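Local coordinates for Hcp protein (Burkholderia pseudomallei K96243, PDB 3WX6), which forms hexameric rings that, as in other Hcp proteins, probably stack into the tube of the type VI secretion system, at residues Tyr39-Arg44 / Ala53-Thr58; Ile59-Glu64 / Ile144-Ser149; Glu80-Phe85 / Val113-Met118. One frame throughout, in Å; residues are numbered along the deposited sequence.

In the fold
All three contacts belong to the beta barrel of this Hcp subunit. Interactions 1 and 2 share strand 56-63: interaction 1 joins its start to edge strand 36-40, and interaction 2 joins the rest of it to strand 142-148. Interaction 3, with its centre about 8 Å from that of interaction 2, links strand 114-120 of the same sheet to strand 82-87 of the other, and Phe85 and Phe146 meet between them. Interactions 2 and 3 are buried, the former tied by regular backbone bonds and the latter mostly by apolar side chains. Interaction 1, partly exposed, uses water and an arginine; another subunit extends its edge strand, and strand 114-120 likewise pairs with a neighbour.

Interaction 1. Residues Tyr39-Arg44 / Ala53-Thr58; sequences YDMPAR and AAARGT
Tyr39 lays its ring against the backbone of Gly57 and reaches Ala55 with its far end. Its CG stands anti to the backbone N (chi1 -161°), which swings the ring across to the neighbouring strand: Tyr39 CD2 comes to 3.5 Å from Gly57 CA, the carbonyl oxygen of Arg56 lies over one face toward the rim, and Tyr39 CE1 sits 3.6 Å from Ala55 CB. Because Gly57 carries no side chain, the ring can rest directly on the main chain there. Just past the strand, Met41, a selenomethionine, folds in, bent at its second and third torsions, to bring its CE 3.8 Å from Ala55 CB. Further along, Pro42 CG touches Ala54 CB at 3.8 Å.

The strands are antiparallel, and Asp40 and Arg56 form a hydrogen-bonded pair: Asp40 N to Arg56 O is 3.1 Å, and Arg56 N to Asp40 O is 3.2 Å. Their side chains stand on the same face of the sheet yet go separate ways. Arg56 curls back on its own chain (chi1 -60°, chi2 -72°), where NH1 reaches Ala53 O at 2.7 Å and Ala55 O at 3.0 Å. Both oxygens lie in the guanidinium plane, although NH1 sits above each carbonyl plane. Asp40 OD1 accepts a hydrogen bond from ND1 of His117 of a second subunit, while a water bridges Asp40 OD2 to Ala54 O. Strand 36-40 is the edge of its sheet within the chain, and that subunit extends the sheet past it.

The chemistry thus divides by face: an apolar packing of Tyr39 and Ala55 on one side, and on the other an arginine that probably offsets the partial negative charge of carbonyls at the end of helix 51-54, beside an aspartate committed to the subunit interface.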
ATOM      1  N   TYR A  39      23.441   1.399  -7.034  1.00 11.81           N
ATOM      2  CA  TYR A  39      24.462   2.331  -7.511  1.00 11.04           C
ATOM      3  C   TYR A  39      23.828   3.415  -8.379  1.00 13.90           C
ATOM      4  O   TYR A  39      23.023   3.114  -9.261  1.00 12.98           O
ATOM      5  CB  TYR A  39      25.555   1.587  -8.284  1.00  8.64           C
ATOM      6  CG  TYR A  39      26.844   2.360  -8.414  1.00 10.53           C
ATOM      7  CD1 TYR A  39      27.000   3.335  -9.386  1.00  9.60           C
ATOM      8  CD2 TYR A  39      27.902   2.118  -7.561  1.00 15.06           C
ATOM      9  CE1 TYR A  39      28.180   4.043  -9.512  1.00  9.56           C
ATOM     10  CE2 TYR A  39      29.085   2.819  -7.675  1.00 17.42           C
ATOM     11  CZ  TYR A  39      29.218   3.778  -8.652  1.00 14.80           C
ATOM     12  OH  TYR A  39      30.397   4.471  -8.764  1.00 14.31           O
ATOM     13  N   ASP A  40      24.203   4.667  -8.127  1.00 17.57           N
ATOM     14  CA  ASP A  40      23.603   5.806  -8.821  1.00 22.84           C
ATOM     15  C   ASP A  40      24.635   6.734  -9.451  1.00 22.53           C
ATOM     16  O   ASP A  40      25.672   7.005  -8.852  1.00 26.10           O
ATOM     17  CB  ASP A  40      22.730   6.606  -7.853  1.00 27.60           C
ATOM     18  CG  ASP A  40      21.944   7.695  -8.547  1.00 31.01           C
ATOM     19  OD1 ASP A  40      20.872   7.383  -9.099  1.00 34.12           O
ATOM     20  OD2 ASP A  40      22.400   8.858  -8.552  1.00 31.89           O
HETATM   21  N   MSE A  41      24.337   7.224 -10.652  1.00 29.46           N
HETATM   22  CA  MSE A  41      25.193   8.193 -11.332  1.00 30.74           C
HETATM   23  C   MSE A  41      24.342   9.244 -12.045  1.00 28.07           C
HETATM   24  O   MSE A  41      23.510   8.905 -12.888  1.00 26.90           O
HETATM   25  CB  MSE A  41      26.134   7.496 -12.328  1.00 35.78           C
HETATM   26  CG  MSE A  41      26.946   8.453 -13.195  1.00 39.93           C
HETATM   27 SE   MSE A  41      28.478   9.239 -12.268  0.55 30.24          SE
HETATM   28  CE  MSE A  41      29.647   7.693 -12.263  1.00 14.88           C
ATOM     29  N   PRO A  42      24.549  10.527 -11.698  1.00 23.01           N
ATOM     30  CA  PRO A  42      23.814  11.634 -12.324  1.00 20.08           C
ATOM     31  C   PRO A  42      24.140  11.763 -13.808  1.00 23.57           C
ATOM     32  O   PRO A  42      25.290  11.568 -14.205  1.00 28.27           O
ATOM     33  CB  PRO A  42      24.303  12.870 -11.555  1.00 14.86           C
ATOM     34  CG  PRO A  42      25.595  12.459 -10.939  1.00 14.90           C
ATOM     35  CD  PRO A  42      25.460  10.998 -10.641  1.00 20.82           C
ATOM     36  N   ALA A  43      23.141  12.069 -14.624  1.00 26.42           N
ATOM     37  CA  ALA A  43      23.372  12.192 -16.055  1.00 30.59           C
ATOM     38  C   ALA A  43      24.248  13.401 -16.342  1.00 32.82           C
ATOM     39  O   ALA A  43      25.072  13.379 -17.256  1.00 31.69           O
ATOM     40  CB  ALA A  43      22.067  12.292 -16.803  1.00 30.50           C
ATOM     41  N   ARG A  44      24.061  14.456 -15.556  1.00 35.18           N
ATOM     42  CA  ARG A  44      24.858  15.660 -15.718  1.00 39.42           C
ATOM     43  C   ARG A  44      25.992  15.629 -14.708  1.00 35.12           C
ATOM     44  O   ARG A  44      25.765  15.646 -13.496  1.00 34.01           O
ATOM     45  CB  ARG A  44      23.982  16.911 -15.534  1.00 47.32           C
ATOM     46  CG  ARG A  44      24.721  18.179 -15.101  1.00 53.71           C
ATOM     47  CD  ARG A  44      23.807  19.133 -14.329  1.00 56.31           C
ATOM     48  NE  ARG A  44      24.539  20.267 -13.760  1.00 59.06           N
ATOM     49  CZ  ARG A  44      25.142  20.266 -12.574  1.00 59.56           C
ATOM     50  NH1 ARG A  44      25.103  19.187 -11.807  1.00 62.11           N
ATOM     51  NH2 ARG A  44      25.779  21.352 -12.154  1.00 56.06           N
ATOM     52  N   ALA A  53      33.032  10.720  -7.302  1.00 25.64           N
ATOM     53  CA  ALA A  53      32.506  11.649  -6.309  1.00 23.28           C
ATOM     54  C   ALA A  53      31.046  11.976  -6.583  1.00 25.62           C
ATOM     55  O   ALA A  53      30.299  12.297  -5.663  1.00 30.69           O
ATOM     56  CB  ALA A  53      33.338  12.915  -6.276  1.00 15.54           C
ATOM     57  N   ALA A  54      30.647  11.903  -7.848  1.00 25.36           N
ATOM     58  CA  ALA A  54      29.262  12.165  -8.227  1.00 21.12           C
ATOM     59  C   ALA A  54      28.393  10.954  -7.938  1.00 25.11           C
ATOM     60  O   ALA A  54      27.195  11.079  -7.700  1.00 27.27           O
ATOM     61  CB  ALA A  54      29.167  12.543  -9.691  1.00 16.49           C
ATOM     62  N   ALA A  55      29.004   9.777  -7.975  1.00 24.17           N
ATOM     63  CA  ALA A  55      28.255   8.546  -7.809  1.00 21.99           C
ATOM     64  C   ALA A  55      28.101   8.180  -6.339  1.00 23.95           C
ATOM     65  O   ALA A  55      28.791   8.714  -5.468  1.00 25.49           O
ATOM     66  CB  ALA A  55      28.925   7.418  -8.565  1.00 20.40           C
ATOM     67  N   ARG A  56      27.189   7.256  -6.075  1.00 23.25           N
ATOM     68  CA  ARG A  56      27.005   6.718  -4.739  1.00 29.33           C
ATOM     69  C   ARG A  56      26.765   5.231  -4.857  1.00 26.36           C
ATOM     70  O   ARG A  56      25.816   4.799  -5.506  1.00 28.81           O
ATOM     71  CB  ARG A  56      25.826   7.376  -4.017  1.00 39.53           C
ATOM     72  CG  ARG A  56      25.903   8.882  -3.813  1.00 46.90           C
ATOM     73  CD  ARG A  56      26.934   9.279  -2.774  1.00 51.53           C
ATOM     74  NE  ARG A  56      26.869  10.706  -2.457  1.00 54.90           N
ATOM     75  CZ  ARG A  56      27.555  11.652  -3.088  1.00 58.11           C
ATOM     76  NH1 ARG A  56      28.365  11.330  -4.085  1.00 59.18           N
ATOM     77  NH2 ARG A  56      27.428  12.919  -2.723  1.00 59.92           N
ATOM     78  N   GLY A  57      27.625   4.443  -4.232  1.00 20.26           N
ATOM     79  CA  GLY A  57      27.447   3.009  -4.246  1.00 15.28           C
ATOM     80  C   GLY A  57      27.025   2.541  -2.873  1.00 12.34           C
ATOM     81  O   GLY A  57      27.675   2.845  -1.873  1.00 12.19           O
ATOM     82  N   THR A  58      25.925   1.800  -2.832  1.00 13.40           N
ATOM     83  CA  THR A  58      25.395   1.288  -1.582  1.00 16.56           C
ATOM     84  C   THR A  58      24.925  -0.150  -1.747  1.00 15.94           C
ATOM     85  O   THR A  58      24.148  -0.448  -2.654  1.00 24.75           O
ATOM     86  CB  THR A  58      24.214   2.155  -1.101  1.00 23.38           C
ATOM     87  OG1 THR A  58      24.703   3.389  -0.556  1.00 29.67           O
ATOM     88  CG2 THR A  58      23.403   1.426  -0.049  1.00 23.03           C
TER
HETATM   89  O   HOH W   1      24.701  10.113  -6.596  1.00 20.15           O

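Interaction 2. Residues Ile59-Glu64 / Ile144-Ser149; sequences ITLTKE and IKFTYS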
ATOM      1  N   ILE A  59      25.392  -1.042  -0.881  1.00 13.83           N
ATOM      2  CA  ILE A  59      24.841  -2.391  -0.850  1.00 16.16           C
ATOM      3  C   ILE A  59      24.196  -2.651   0.511  1.00 18.28           C
ATOM      4  O   ILE A  59      24.794  -2.403   1.558  1.00 19.27           O
ATOM      5  CB  ILE A  59      25.921  -3.470  -1.181  1.00 15.27           C
ATOM      6  CG1 ILE A  59      25.280  -4.851  -1.339  1.00 16.97           C
ATOM      7  CG2 ILE A  59      27.056  -3.483  -0.155  1.00 13.06           C
ATOM      8  CD1 ILE A  59      26.224  -5.886  -1.902  1.00 19.75           C
ATOM      9  N   THR A  60      22.949  -3.106   0.489  1.00 18.71           N
ATOM     10  CA  THR A  60      22.222  -3.366   1.722  1.00 22.95           C
ATOM     11  C   THR A  60      22.060  -4.856   1.957  1.00 23.48           C
ATOM     12  O   THR A  60      21.437  -5.544   1.157  1.00 24.20           O
ATOM     13  CB  THR A  60      20.823  -2.706   1.709  1.00 26.11           C
ATOM     14  OG1 THR A  60      20.958  -1.278   1.710  1.00 28.55           O
ATOM     15  CG2 THR A  60      20.026  -3.128   2.930  1.00 26.05           C
ATOM     16  N   LEU A  61      22.605  -5.347   3.065  1.00 18.69           N
ATOM     17  CA  LEU A  61      22.541  -6.770   3.373  1.00 14.47           C
ATOM     18  C   LEU A  61      21.531  -7.038   4.475  1.00 15.19           C
ATOM     19  O   LEU A  61      21.580  -6.405   5.531  1.00 14.58           O
ATOM     20  CB  LEU A  61      23.916  -7.312   3.799  1.00 12.93           C
ATOM     21  CG  LEU A  61      25.114  -7.448   2.846  1.00 17.42           C
ATOM     22  CD1 LEU A  61      25.553  -6.138   2.250  1.00 20.95           C
ATOM     23  CD2 LEU A  61      26.280  -8.120   3.560  1.00 15.34           C
ATOM     24  N   THR A  62      20.615  -7.971   4.237  1.00 19.48           N
ATOM     25  CA  THR A  62      19.735  -8.414   5.313  1.00 28.50           C
ATOM     26  C   THR A  62      20.164  -9.808   5.739  1.00 33.13           C
ATOM     27  O   THR A  62      20.554 -10.632   4.914  1.00 31.34           O
ATOM     28  CB  THR A  62      18.225  -8.392   4.925  1.00 54.68           C
ATOM     29  OG1 THR A  62      17.426  -8.679   6.081  1.00 57.79           O
ATOM     30  CG2 THR A  62      17.905  -9.395   3.842  1.00 53.28           C
ATOM     31  N   LYS A  63      20.117 -10.036   7.046  1.00 32.19           N
ATOM     32  CA  LYS A  63      20.549 -11.288   7.652  1.00 31.88           C
ATOM     33  C   LYS A  63      19.981 -11.327   9.065  1.00 32.89           C
ATOM     34  O   LYS A  63      19.438 -10.324   9.530  1.00 37.95           O
ATOM     35  CB  LYS A  63      22.077 -11.388   7.635  1.00 26.74           C
ATOM     36  CG  LYS A  63      22.773 -10.678   8.791  1.00 26.68           C
ATOM     37  CD  LYS A  63      24.270 -10.583   8.538  1.00 28.22           C
ATOM     38  CE  LYS A  63      25.048 -10.233   9.797  1.00 32.61           C
ATOM     39  NZ  LYS A  63      24.344  -9.248  10.658  1.00 35.27           N
ATOM     40  N   GLU A  64      20.082 -12.461   9.753  1.00 30.05           N
ATOM     41  CA  GLU A  64      19.633 -12.492  11.140  1.00 34.89           C
ATOM     42  C   GLU A  64      20.571 -11.727  12.079  1.00 40.44           C
ATOM     43  O   GLU A  64      21.209 -10.760  11.676  1.00 44.83           O
ATOM     44  CB  GLU A  64      19.454 -13.926  11.645  1.00 39.57           C
ATOM     45  CG  GLU A  64      18.210 -14.668  11.149  1.00 44.68           C
ATOM     46  CD  GLU A  64      18.101 -14.800   9.643  1.00 49.67           C
ATOM     47  OE1 GLU A  64      18.958 -14.266   8.914  1.00 52.00           O
ATOM     48  OE2 GLU A  64      17.138 -15.453   9.187  1.00 51.36           O
ATOM     49  N   ILE A 144      21.907  -4.277   7.269  1.00 17.87           N
ATOM     50  CA  ILE A 144      23.130  -3.488   7.284  1.00 20.60           C
ATOM     51  C   ILE A 144      23.393  -2.874   5.913  1.00 23.97           C
ATOM     52  O   ILE A 144      23.546  -3.577   4.911  1.00 28.76           O
ATOM     53  CB  ILE A 144      24.353  -4.334   7.703  1.00 20.75           C
ATOM     54  CG1 ILE A 144      24.019  -5.211   8.912  1.00 23.99           C
ATOM     55  CG2 ILE A 144      25.531  -3.438   8.029  1.00 17.18           C
ATOM     56  CD1 ILE A 144      23.671  -6.633   8.556  1.00 23.37           C
ATOM     57  N   LYS A 145      23.464  -1.550   5.883  1.00 19.01           N
ATOM     58  CA  LYS A 145      23.638  -0.821   4.639  1.00 18.60           C
ATOM     59  C   LYS A 145      25.074  -0.297   4.564  1.00 13.15           C
ATOM     60  O   LYS A 145      25.499   0.507   5.389  1.00 13.03           O
ATOM     61  CB  LYS A 145      22.593   0.301   4.564  1.00 27.63           C
ATOM     62  CG  LYS A 145      22.719   1.290   3.422  1.00 35.42           C
ATOM     63  CD  LYS A 145      21.382   2.020   3.220  1.00 40.74           C
ATOM     64  CE  LYS A 145      21.548   3.358   2.513  1.00 43.58           C
ATOM     65  NZ  LYS A 145      20.517   3.556   1.457  1.00 45.74           N
ATOM     66  N   PHE A 146      25.823  -0.781   3.579  1.00 10.00           N
ATOM     67  CA  PHE A 146      27.217  -0.380   3.392  1.00 11.87           C
ATOM     68  C   PHE A 146      27.374   0.652   2.277  1.00  9.82           C
ATOM     69  O   PHE A 146      26.604   0.672   1.321  1.00  7.73           O
ATOM     70  CB  PHE A 146      28.091  -1.601   3.085  1.00  5.13           C
ATOM     71  CG  PHE A 146      28.027  -2.691   4.132  1.00 13.69           C
ATOM     72  CD1 PHE A 146      27.006  -3.638   4.114  1.00 12.98           C
ATOM     73  CD2 PHE A 146      29.013  -2.799   5.103  1.00 12.89           C
ATOM     74  CE1 PHE A 146      26.958  -4.649   5.061  1.00 14.27           C
ATOM     75  CE2 PHE A 146      28.967  -3.808   6.058  1.00 13.72           C
ATOM     76  CZ  PHE A 146      27.941  -4.737   6.031  1.00 13.02           C
ATOM     77  N   THR A 147      28.350   1.538   2.428  1.00 11.85           N
ATOM     78  CA  THR A 147      28.709   2.466   1.363  1.00 16.28           C
ATOM     79  C   THR A 147      30.117   2.132   0.884  1.00 18.59           C
ATOM     80  O   THR A 147      30.989   1.817   1.692  1.00 20.37           O
ATOM     81  CB  THR A 147      28.626   3.938   1.840  1.00 22.68           C
ATOM     82  OG1 THR A 147      27.264   4.270   2.144  1.00 26.87           O
ATOM     83  CG2 THR A 147      29.140   4.894   0.782  1.00 22.38           C
ATOM     84  N   TYR A 148      30.336   2.184  -0.428  1.00 21.18           N
ATOM     85  CA  TYR A 148      31.630   1.803  -0.991  1.00 21.60           C
ATOM     86  C   TYR A 148      32.104   2.757  -2.083  1.00 26.58           C
ATOM     87  O   TYR A 148      31.339   3.592  -2.566  1.00 26.78           O
ATOM     88  CB  TYR A 148      31.565   0.369  -1.544  1.00 17.23           C
ATOM     89  CG  TYR A 148      30.458   0.115  -2.556  1.00 17.84           C
ATOM     90  CD1 TYR A 148      30.614   0.459  -3.894  1.00 16.53           C
ATOM     91  CD2 TYR A 148      29.264  -0.477  -2.170  1.00 19.80           C
ATOM     92  CE1 TYR A 148      29.616   0.225  -4.810  1.00 16.86           C
ATOM     93  CE2 TYR A 148      28.261  -0.714  -3.079  1.00 19.78           C
ATOM     94  CZ  TYR A 148      28.443  -0.360  -4.396  1.00 23.03           C
ATOM     95  OH  TYR A 148      27.448  -0.590  -5.315  1.00 28.75           O
ATOM     96  N   SER A 149      33.375   2.630  -2.452  1.00 30.37           N
ATOM     97  CA  SER A 149      33.946   3.377  -3.566  1.00 32.13           C
ATOM     98  C   SER A 149      34.223   2.439  -4.727  1.00 27.63           C
ATOM     99  O   SER A 149      33.411   2.318  -5.639  1.00 32.00           O
ATOM    100  CB  SER A 149      35.228   4.100  -3.146  1.00 36.93           C
ATOM    101  OG  SER A 149      34.926   5.301  -2.454  1.00 38.79           O
TER
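The carbonyl oxygen of Ile144 takes the N-H of Leu61 at 2.7 Å (Leu61 N to Ile144 O), and the CA-H of Thr60 approaches the same oxygen. The return bond, Ile144 N to Leu61 O, is 2.8 Å. Two residues along, Phe146 N gives to Ile59 O at 2.8 Å, and Ile59 N to Phe146 O at 3.0 Å.

These antiparallel pairs join strands 56-63 and 142-148, the two inner strands of the four-stranded sheet in the Hcp barrel. Ile59, Leu61, Ile144 and Phe146 all point to its buried face. With CG anti to the carbonyl carbon (chi1 -57°), the Phe146 ring projects from the sheet into the core alongside Leu61; the two side chains cross at about a right angle, with Leu61 CD1 3.4 Å from Phe146 CD1. Ile59 CG2 packs 3.9 Å from Phe146 CB, and Phe85 of the other sheet touches the Phe146 ring as well. Tyr148 turns the edge of its ring to the backbone of Ile59 and sends its OH to Asn37. The Lys63 chain crosses the tip of Ile144, its CD 4.0 Å from Ile144 CD1, and a final bend (chi4 -38°) carries NZ past that methyl toward its salt-bridge partner Glu142. On the opposite face Thr60 OG1 lies 3.6 Å from Lys145 CG.

Interaction 3. Residues Glu80-Phe85 / Val113-Met118; sequences EMMEEF and VLITHM
At the place where the two sheets of the Hcp barrel meet, Val113 is wedged between Met82 and Phe85. Met82, a selenomethionine like Met81, holds the main chain of Val113 through one backbone bond, Met82 N donating to Val113 O at 3.0 Å. The two methyls of Val113 then divide the work. Val113 CG1, anti to the backbone N (chi1 -179°), presses on Met82 CG at 3.5 Å and at the same time lies over the Phe85 ring in a CH-pi contact, 4.2 Å from the ring centroid and 26° off its normal. Val113 CG2 lies 3.5 Å from Phe85 CB, at the root of that side chain.

Strand 82-87 belongs to the five-stranded sheet and strand 114-120 to the four-stranded one. The chain turns a corner at Glu83, where Glu83 and Glu84 both face Lys10 in a classic beta bulge; Met82 and Phe85, before and after the corner, both pack on Val113, as the turn of the chain probably allows. Helix 69-78 packs nearby, with Ala75 against Met82 and Ile115. Met82, bent at its second and third torsions, ends with CE 4.5 Å from Ile115 CD1. Outside this cluster Met81 crosses Leu114 at about a right angle, its SE 3.9 Å from Leu114 CD1, while Glu80 OE1 accepts the backbone N-H groups of Thr13 and Gln14.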
ATOM      1  N   GLU A  80      34.535   2.428  11.628  1.00 25.89           N
ATOM      2  CA  GLU A  80      35.591   1.461  11.314  1.00 29.84           C
ATOM      3  C   GLU A  80      35.524   1.017   9.856  1.00 38.93           C
ATOM      4  O   GLU A  80      34.465   0.605   9.374  1.00 45.19           O
ATOM      5  CB  GLU A  80      35.481   0.232  12.233  1.00 26.45           C
ATOM      6  CG  GLU A  80      36.456  -0.905  11.927  1.00 26.08           C
ATOM      7  CD  GLU A  80      36.158  -2.170  12.730  1.00 25.87           C
ATOM      8  OE1 GLU A  80      36.886  -3.172  12.566  1.00 28.83           O
ATOM      9  OE2 GLU A  80      35.263  -2.137  13.602  1.00 21.67           O
HETATM   10  N   MSE A  81      36.653   1.093   9.155  1.00 37.81           N
HETATM   11  CA  MSE A  81      36.696   0.677   7.758  1.00 35.75           C
HETATM   12  C   MSE A  81      36.754  -0.838   7.651  1.00 34.77           C
HETATM   13  O   MSE A  81      37.474  -1.499   8.401  1.00 38.95           O
HETATM   14  CB  MSE A  81      37.903   1.294   7.039  1.00 37.85           C
HETATM   15  CG  MSE A  81      37.596   1.927   5.676  1.00 38.56           C
HETATM   16 SE   MSE A  81      36.609   3.603   5.817  0.29 78.24          SE
HETATM   17  CE  MSE A  81      36.376   4.014   3.928  1.00 35.40           C
HETATM   18  N   MSE A  82      35.985  -1.385   6.721  1.00 31.83           N
HETATM   19  CA  MSE A  82      36.097  -2.792   6.387  1.00 33.10           C
HETATM   20  C   MSE A  82      37.366  -3.003   5.583  1.00 37.10           C
HETATM   21  O   MSE A  82      37.563  -2.355   4.552  1.00 38.43           O
HETATM   22  CB  MSE A  82      34.881  -3.258   5.592  1.00 36.73           C
HETATM   23  CG  MSE A  82      33.545  -2.995   6.257  1.00 37.21           C
HETATM   24 SE   MSE A  82      33.272  -4.008   7.888  1.00 60.59          SE
HETATM   25  CE  MSE A  82      33.941  -2.689   9.152  1.00 35.25           C
ATOM     26  N   GLU A  83      38.227  -3.900   6.047  1.00 40.82           N
ATOM     27  CA  GLU A  83      39.482  -4.159   5.351  1.00 43.51           C
ATOM     28  C   GLU A  83      39.280  -5.095   4.164  1.00 41.96           C
ATOM     29  O   GLU A  83      39.878  -4.901   3.106  1.00 38.91           O
ATOM     30  CB  GLU A  83      40.514  -4.750   6.317  1.00 48.02           C
ATOM     31  CG  GLU A  83      41.954  -4.330   6.042  1.00 53.03           C
ATOM     32  CD  GLU A  83      42.923  -4.912   7.057  1.00 59.01           C
ATOM     33  OE1 GLU A  83      42.481  -5.748   7.873  1.00 62.35           O
ATOM     34  OE2 GLU A  83      44.117  -4.535   7.051  1.00 61.33           O
ATOM     35  N   GLU A  84      38.455  -6.120   4.355  1.00 43.17           N
ATOM     36  CA  GLU A  84      37.960  -6.937   3.252  1.00 42.00           C
ATOM     37  C   GLU A  84      36.429  -6.968   3.248  1.00 35.68           C
ATOM     38  O   GLU A  84      35.799  -7.152   4.287  1.00 37.67           O
ATOM     39  CB  GLU A  84      38.537  -8.357   3.308  1.00 46.36           C
ATOM     40  CG  GLU A  84      37.943  -9.300   2.269  1.00 51.22           C
ATOM     41  CD  GLU A  84      38.444 -10.726   2.401  1.00 56.41           C
ATOM     42  OE1 GLU A  84      38.980 -11.082   3.475  1.00 58.69           O
ATOM     43  OE2 GLU A  84      38.301 -11.492   1.423  1.00 57.57           O
ATOM     44  N   PHE A  85      35.843  -6.777   2.074  1.00 26.68           N
ATOM     45  CA  PHE A  85      34.403  -6.910   1.897  1.00 19.39           C
ATOM     46  C   PHE A  85      34.176  -7.647   0.603  1.00 16.99           C
ATOM     47  O   PHE A  85      34.240  -7.080  -0.485  1.00 16.60           O
ATOM     48  CB  PHE A  85      33.707  -5.558   1.895  1.00 19.93           C
ATOM     49  CG  PHE A  85      32.247  -5.633   2.232  1.00 19.13           C
ATOM     50  CD1 PHE A  85      31.297  -5.810   1.237  1.00 18.35           C
ATOM     51  CD2 PHE A  85      31.827  -5.553   3.545  1.00 18.69           C
ATOM     52  CE1 PHE A  85      29.950  -5.879   1.547  1.00 17.50           C
ATOM     53  CE2 PHE A  85      30.488  -5.631   3.862  1.00 19.03           C
ATOM     54  CZ  PHE A  85      29.544  -5.789   2.861  1.00 19.12           C
ATOM     55  N   VAL A 113      34.979   0.307   2.287  1.00 27.94           N
ATOM     56  CA  VAL A 113      33.643   0.002   2.781  1.00 24.92           C
ATOM     57  C   VAL A 113      33.412   0.611   4.150  1.00 20.19           C
ATOM     58  O   VAL A 113      34.208   0.441   5.068  1.00 19.00           O
ATOM     59  CB  VAL A 113      33.393  -1.512   2.854  1.00 25.20           C
ATOM     60  CG1 VAL A 113      31.990  -1.798   3.349  1.00 24.48           C
ATOM     61  CG2 VAL A 113      33.594  -2.121   1.492  1.00 26.32           C
ATOM     62  N   LEU A 114      32.313   1.346   4.260  1.00 21.04           N
ATOM     63  CA  LEU A 114      31.916   1.991   5.501  1.00 27.17           C
ATOM     64  C   LEU A 114      30.464   1.670   5.767  1.00 30.91           C
ATOM     65  O   LEU A 114      29.615   1.836   4.889  1.00 33.13           O
ATOM     66  CB  LEU A 114      32.113   3.509   5.434  1.00 27.72           C
ATOM     67  CG  LEU A 114      32.035   4.296   6.752  1.00 25.89           C
ATOM     68  CD1 LEU A 114      33.226   4.035   7.659  1.00 26.59           C
ATOM     69  CD2 LEU A 114      31.880   5.789   6.483  1.00 25.71           C
ATOM     70  N   ILE A 115      30.175   1.237   6.988  1.00 26.92           N
ATOM     71  CA  ILE A 115      28.801   0.959   7.362  1.00 24.72           C
ATOM     72  C   ILE A 115      28.119   2.296   7.585  1.00 22.79           C
ATOM     73  O   ILE A 115      28.621   3.140   8.330  1.00 27.29           O
ATOM     74  CB  ILE A 115      28.714   0.072   8.625  1.00 24.75           C
ATOM     75  CG1 ILE A 115      29.596  -1.169   8.456  1.00 23.73           C
ATOM     76  CG2 ILE A 115      27.288  -0.360   8.882  1.00 23.68           C
ATOM     77  CD1 ILE A 115      29.536  -2.139   9.622  1.00 22.27           C
ATOM     78  N   THR A 116      26.987   2.504   6.920  1.00 22.05           N
ATOM     79  CA  THR A 116      26.320   3.796   6.983  1.00 24.57           C
ATOM     80  C   THR A 116      24.963   3.720   7.661  1.00 28.09           C
ATOM     81  O   THR A 116      24.453   4.733   8.134  1.00 28.71           O
ATOM     82  CB  THR A 116      26.139   4.401   5.584  1.00 25.33           C
ATOM     83  OG1 THR A 116      25.728   3.384   4.658  1.00 25.84           O
ATOM     84  CG2 THR A 116      27.451   5.029   5.116  1.00 26.07           C
ATOM     85  N   HIS A 117      24.373   2.529   7.708  1.00 31.06           N
ATOM     86  CA  HIS A 117      23.073   2.383   8.350  1.00 28.99           C
ATOM     87  C   HIS A 117      22.793   0.957   8.821  1.00 29.21           C
ATOM     88  O   HIS A 117      23.310  -0.006   8.258  1.00 27.24           O
ATOM     89  CB  HIS A 117      21.970   2.828   7.401  1.00 24.70           C
ATOM     90  CG  HIS A 117      20.714   3.252   8.103  1.00 27.37           C
ATOM     91  ND1 HIS A 117      20.521   4.533   8.550  1.00 29.63           N
ATOM     92  CD2 HIS A 117      19.605   2.553   8.435  1.00 30.30           C
ATOM     93  CE1 HIS A 117      19.330   4.619   9.128  1.00 29.42           C
ATOM     94  NE2 HIS A 117      18.758   3.434   9.071  1.00 29.11           N
HETATM   95  N   MSE A 118      21.960   0.827   9.849  1.00 31.97           N
HETATM   96  CA  MSE A 118      21.581  -0.489  10.353  1.00 36.05           C
HETATM   97  C   MSE A 118      20.238  -0.457  11.084  1.00 35.02           C
HETATM   98  O   MSE A 118      20.000   0.402  11.932  1.00 35.41           O
HETATM   99  CB  MSE A 118      22.683  -1.042  11.276  1.00 38.10           C
HETATM  100  CG  MSE A 118      22.847  -2.558  11.223  1.00 38.27           C
HETATM  101 SE   MSE A 118      24.360  -3.223  12.268  0.58 28.49          SE
HETATM  102  CE  MSE A 118      25.706  -1.979  11.679  1.00 14.52           C
TER